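Local coordinates for protein p-nitrophenyl phosphatase (Pho2) (Archaeoglobus fulgidus, PDB 3QGM) that probably hydrolyses phosphate esters such as p-nitrophenyl phosphate as a phosphatase of the HAD superfamily, and binds a calcium ion in its metal site, at residues D203-D215 with I224-T236. Sequence-based numbering, arbitrary orientation.
Sequences DAKDVAVVGDQID and IGAETVLVLTGVT. With CA (calcium ion), chain E.
Asp212 meets Val235 just beyond the ends of two neighbouring parallel strands, and its carboxylate divides its work between metal and loop. Its CB lies against CA of Gly234; with CG between the backbone N and the carbonyl carbon (chi1 71°), that atom comes to 3.7 Å from Val235 N and the two oxygens are set toward metal and loop. OD1 binds the calcium ion at 2.3 Å, while OD2 accepts a nearly straight bond from Val235 N at 2.9 Å, on its anti side and 34° out of the carboxylate plane, and a second from a calcium-bound water. With OD1 on the metal and two bonds on OD2, the carboxylate can hardly turn, and aspartate's short chain suits a group held at both oxygens. Gly234 fits because a CB there would collide with OD2.

The backbone O of Asp212 receives the hydroxyl of Thr236 at 2.6 Å, and a water links that OG1 to Ile214 N. Strands 207-211 and 227-231, joined through helix 214-224, form a beta-alpha-beta unit of the Rossmann-like HAD core; Asp14 and Asp16, from the end of strand 10-14 and just beyond it, complete the protein's share of the metal site. Val209 and Gly211 each donate and accept one backbone bond across the pair, while Val210 CG2 packs beside Val229 CB at 4.0 Å, branched residues suiting the extended chain.

Gln213 lays CG against Val235 CB at 3.8 Å, and its NE2 donates to another calcium-bound water at 2.9 Å. With alanine in place of the glutamine, that water would probably lose its amide partner and one flank of Val235 its cover. Past the glutamine, the side chains of Ile214 and Leu230 cross at about a right angle, CD1 of the first 3.8 Å from CD2 of the second.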
loop_
_atom_site.group_PDB
_atom_site.type_symbol
_atom_site.label_atom_id
_atom_site.label_comp_id
_atom_site.label_asym_id
_atom_site.label_seq_id
_atom_site.Cartn_x
_atom_site.Cartn_y
_atom_site.Cartn_z
ATOM N N ASP A 203 -35.686 5.609 -12.180
ATOM C CA ASP A 203 -35.329 6.416 -11.027
ATOM C C ASP A 203 -35.072 5.484 -9.850
ATOM O O ASP A 203 -35.671 4.406 -9.745
ATOM C CB ASP A 203 -36.497 7.332 -10.688
ATOM C CG ASP A 203 -36.161 8.344 -9.583
ATOM O OD1 ASP A 203 -36.188 7.979 -8.376
ATOM O OD2 ASP A 203 -35.875 9.512 -9.937
ATOM N N ALA A 204 -34.208 5.921 -8.950
ATOM C CA ALA A 204 -33.835 5.137 -7.796
ATOM C C ALA A 204 -35.052 4.704 -7.009
ATOM O O ALA A 204 -35.064 3.623 -6.416
ATOM C CB ALA A 204 -32.913 5.950 -6.905
ATOM N N LYS A 205 -36.082 5.549 -6.990
ATOM C CA LYS A 205 -37.258 5.299 -6.161
ATOM C C LYS A 205 -37.969 4.016 -6.594
ATOM O O LYS A 205 -38.685 3.404 -5.806
ATOM C CB LYS A 205 -38.220 6.507 -6.211
ATOM C CG LYS A 205 -39.021 6.572 -7.517
ATOM C CD LYS A 205 -39.846 7.841 -7.703
ATOM C CE LYS A 205 -40.584 7.791 -9.048
ATOM N NZ LYS A 205 -41.774 8.685 -9.037
ATOM N N ASP A 206 -37.764 3.617 -7.848
ATOM C CA ASP A 206 -38.347 2.405 -8.399
ATOM C C ASP A 206 -37.339 1.269 -8.498
ATOM O O ASP A 206 -37.576 0.298 -9.218
ATOM C CB ASP A 206 -38.894 2.678 -9.798
ATOM C CG ASP A 206 -40.138 3.490 -9.781
ATOM O OD1 ASP A 206 -41.102 3.084 -9.094
ATOM O OD2 ASP A 206 -40.148 4.535 -10.461
ATOM N N VAL A 207 -36.226 1.370 -7.783
ATOM C CA VAL A 207 -35.214 0.328 -7.841
ATOM C C VAL A 207 -34.807 -0.137 -6.426
ATOM O O VAL A 207 -34.817 0.646 -5.460
ATOM C CB VAL A 207 -33.999 0.816 -8.664
ATOM C CG1 VAL A 207 -32.887 -0.235 -8.667
ATOM C CG2 VAL A 207 -34.392 1.149 -10.103
ATOM N N ALA A 208 -34.520 -1.435 -6.295
ATOM C CA ALA A 208 -33.890 -1.955 -5.074
ATOM C C ALA A 208 -32.520 -2.540 -5.408
ATOM O O ALA A 208 -32.328 -3.114 -6.462
ATOM C CB ALA A 208 -34.782 -2.993 -4.357
ATOM N N VAL A 209 -31.568 -2.366 -4.502
ATOM C CA VAL A 209 -30.185 -2.806 -4.688
ATOM C C VAL A 209 -29.991 -4.014 -3.772
ATOM O O VAL A 209 -30.230 -3.926 -2.567
ATOM C CB VAL A 209 -29.246 -1.644 -4.362
ATOM C CG1 VAL A 209 -27.705 -2.088 -4.319
ATOM C CG2 VAL A 209 -29.489 -0.524 -5.358
ATOM N N VAL A 210 -29.629 -5.153 -4.349
ATOM C CA VAL A 210 -29.579 -6.405 -3.604
ATOM C C VAL A 210 -28.148 -6.853 -3.604
ATOM O O VAL A 210 -27.477 -6.775 -4.661
ATOM C CB VAL A 210 -30.370 -7.527 -4.306
ATOM C CG1 VAL A 210 -30.285 -8.835 -3.479
ATOM C CG2 VAL A 210 -31.846 -7.132 -4.529
ATOM N N GLY A 211 -27.699 -7.345 -2.454
ATOM C CA GLY A 211 -26.353 -7.796 -2.279
ATOM C C GLY A 211 -26.085 -8.492 -0.972
ATOM O O GLY A 211 -26.981 -8.655 -0.129
ATOM N N ASP A 212 -24.837 -8.901 -0.803
ATOM C CA ASP A 212 -24.434 -9.708 0.339
ATOM C C ASP A 212 -23.527 -8.971 1.289
ATOM O O ASP A 212 -23.196 -9.533 2.299
ATOM C CB ASP A 212 -23.781 -11.043 -0.097
ATOM C CG ASP A 212 -22.392 -10.864 -0.710
ATOM O OD1 ASP A 212 -22.129 -9.833 -1.354
ATOM O OD2 ASP A 212 -21.573 -11.791 -0.572
ATOM N N GLN A 213 -23.140 -7.730 0.962
ATOM C CA GLN A 213 -22.246 -6.901 1.795
ATOM C C GLN A 213 -22.849 -5.540 2.155
ATOM O O GLN A 213 -23.203 -4.714 1.286
ATOM C CB GLN A 213 -20.912 -6.680 1.083
ATOM C CG GLN A 213 -20.102 -7.942 0.899
ATOM C CD GLN A 213 -18.704 -7.661 0.351
ATOM O OE1 GLN A 213 -17.725 -7.754 1.070
ATOM N NE2 GLN A 213 -18.615 -7.361 -0.924
ATOM N N ILE A 214 -22.919 -5.278 3.457
ATOM C CA ILE A 214 -23.484 -4.021 3.964
ATOM C C ILE A 214 -22.662 -2.846 3.524
ATOM O O ILE A 214 -23.186 -1.863 2.998
ATOM C CB ILE A 214 -23.528 -4.030 5.446
ATOM C CG1 ILE A 214 -24.374 -5.220 5.904
ATOM C CG2 ILE A 214 -24.016 -2.602 6.004
ATOM C CD1 ILE A 214 -25.666 -4.890 6.538
ATOM N N ASP A 215 -21.356 -2.954 3.693
ATOM C CA ASP A 215 -20.431 -1.876 3.318
ATOM C C ASP A 215 -20.187 -1.726 1.837
ATOM O O ASP A 215 -19.526 -0.802 1.430
ATOM C CB ASP A 215 -19.071 -2.090 3.977
ATOM C CG ASP A 215 -18.392 -3.353 3.520
ATOM O OD1 ASP A 215 -17.171 -3.319 3.371
ATOM O OD2 ASP A 215 -19.070 -4.373 3.347
ATOM N N ILE A 224 -27.463 6.304 -3.818
ATOM C CA ILE A 224 -28.332 6.722 -4.935
ATOM C C ILE A 224 -29.808 6.866 -4.495
ATOM O O ILE A 224 -30.673 7.199 -5.301
ATOM C CB ILE A 224 -28.186 5.830 -6.238
ATOM C CG1 ILE A 224 -28.142 4.339 -5.959
ATOM C CG2 ILE A 224 -26.877 6.120 -6.967
ATOM C CD1 ILE A 224 -29.230 3.827 -5.245
ATOM N N GLY A 225 -30.070 6.686 -3.205
ATOM C CA GLY A 225 -31.421 6.823 -2.688
ATOM C C GLY A 225 -32.342 5.694 -3.117
ATOM O O GLY A 225 -33.528 5.904 -3.268
ATOM N N ALA A 226 -31.784 4.492 -3.311
ATOM C CA ALA A 226 -32.580 3.301 -3.607
ATOM C C ALA A 226 -32.679 2.416 -2.377
ATOM O O ALA A 226 -31.698 2.261 -1.629
ATOM C CB ALA A 226 -31.931 2.515 -4.745
ATOM N N GLU A 227 -33.825 1.758 -2.226
ATOM C CA GLU A 227 -34.040 0.817 -1.127
ATOM C C GLU A 227 -33.065 -0.324 -1.273
ATOM O O GLU A 227 -32.699 -0.684 -2.382
ATOM C CB GLU A 227 -35.468 0.243 -1.140
ATOM C CG GLU A 227 -36.553 1.251 -0.829
ATOM C CD GLU A 227 -37.886 0.564 -0.556
ATOM O OE1 GLU A 227 -38.652 0.388 -1.511
ATOM O OE2 GLU A 227 -38.130 0.153 0.597
ATOM N N THR A 228 -32.675 -0.891 -0.144
ATOM C CA THR A 228 -31.606 -1.854 -0.089
ATOM C C THR A 228 -32.119 -3.149 0.535
ATOM O O THR A 228 -32.938 -3.148 1.497
ATOM C CB THR A 228 -30.429 -1.326 0.782
ATOM O OG1 THR A 228 -30.948 -0.940 2.063
ATOM C CG2 THR A 228 -29.726 -0.120 0.104
ATOM N N VAL A 229 -31.628 -4.247 -0.037
ATOM C CA VAL A 229 -31.958 -5.610 0.394
ATOM C C VAL A 229 -30.663 -6.380 0.624
ATOM O O VAL A 229 -29.830 -6.504 -0.274
ATOM C CB VAL A 229 -32.750 -6.412 -0.671
ATOM C CG1 VAL A 229 -32.931 -7.827 -0.184
ATOM C CG2 VAL A 229 -34.149 -5.760 -0.999
ATOM N N LEU A 230 -30.505 -6.925 1.813
ATOM C CA LEU A 230 -29.354 -7.763 2.096
ATOM C C LEU A 230 -29.790 -9.227 2.103
ATOM O O LEU A 230 -30.786 -9.607 2.743
ATOM C CB LEU A 230 -28.735 -7.397 3.454
ATOM C CG LEU A 230 -27.476 -8.203 3.816
ATOM C CD1 LEU A 230 -26.231 -7.708 3.046
ATOM C CD2 LEU A 230 -27.222 -8.092 5.306
ATOM N N VAL A 231 -29.034 -10.055 1.398
ATOM C CA VAL A 231 -29.262 -11.491 1.441
ATOM C C VAL A 231 -28.130 -12.147 2.180
ATOM O O VAL A 231 -27.033 -11.599 2.293
ATOM C CB VAL A 231 -29.442 -12.149 0.051
ATOM C CG1 VAL A 231 -30.732 -11.653 -0.593
ATOM C CG2 VAL A 231 -28.199 -11.932 -0.838
ATOM N N LEU A 232 -28.404 -13.351 2.652
ATOM C CA LEU A 232 -27.508 -14.040 3.572
ATOM C C LEU A 232 -26.863 -15.296 2.933
ATOM O O LEU A 232 -26.366 -16.161 3.640
ATOM C CB LEU A 232 -28.285 -14.371 4.862
ATOM C CG LEU A 232 -28.899 -13.172 5.606
ATOM C CD1 LEU A 232 -29.645 -13.643 6.840
ATOM C CD2 LEU A 232 -27.853 -12.095 5.992
ATOM N N THR A 233 -26.840 -15.347 1.612
ATOM C CA THR A 233 -26.191 -16.432 0.865
ATOM C C THR A 233 -24.681 -16.230 0.656
ATOM O O THR A 233 -24.036 -17.127 0.166
ATOM C CB THR A 233 -26.861 -16.670 -0.509
ATOM O OG1 THR A 233 -27.181 -15.414 -1.132
ATOM C CG2 THR A 233 -28.144 -17.531 -0.328
ATOM N N GLY A 234 -24.112 -15.094 1.098
ATOM C CA GLY A 234 -22.711 -14.768 0.822
ATOM C C GLY A 234 -21.995 -14.278 2.071
ATOM O O GLY A 234 -22.120 -14.899 3.117
ATOM N N VAL A 235 -21.268 -13.164 1.971
ATOM C CA VAL A 235 -20.421 -12.656 3.068
ATOM C C VAL A 235 -21.202 -12.431 4.418
ATOM O O VAL A 235 -20.677 -12.688 5.520
ATOM C CB VAL A 235 -19.691 -11.351 2.595
ATOM C CG1 VAL A 235 -19.054 -10.609 3.730
ATOM C CG2 VAL A 235 -18.643 -11.644 1.468
ATOM N N THR A 236 -22.453 -11.982 4.348
ATOM C CA THR A 236 -23.200 -11.724 5.571
ATOM C C THR A 236 -24.036 -12.931 5.898
ATOM O O THR A 236 -24.645 -13.533 5.032
ATOM C CB THR A 236 -24.023 -10.435 5.509
ATOM O OG1 THR A 236 -23.239 -9.404 4.897
ATOM C CG2 THR A 236 -24.433 -9.966 6.938
HETATM CA CA CA E . -21.082 -9.633 -3.361
HETATM O O HOH W 1 -36.227 2.436 -3.945
HETATM O O HOH W 2 -19.554 -11.004 -2.041
HETATM O O HOH W 3 -20.739 -7.592 -2.837
HETATM O O HOH W 4 -21.847 -6.828 5.485
HETATM O O HOH W 5 -19.129 -9.413 -4.643
#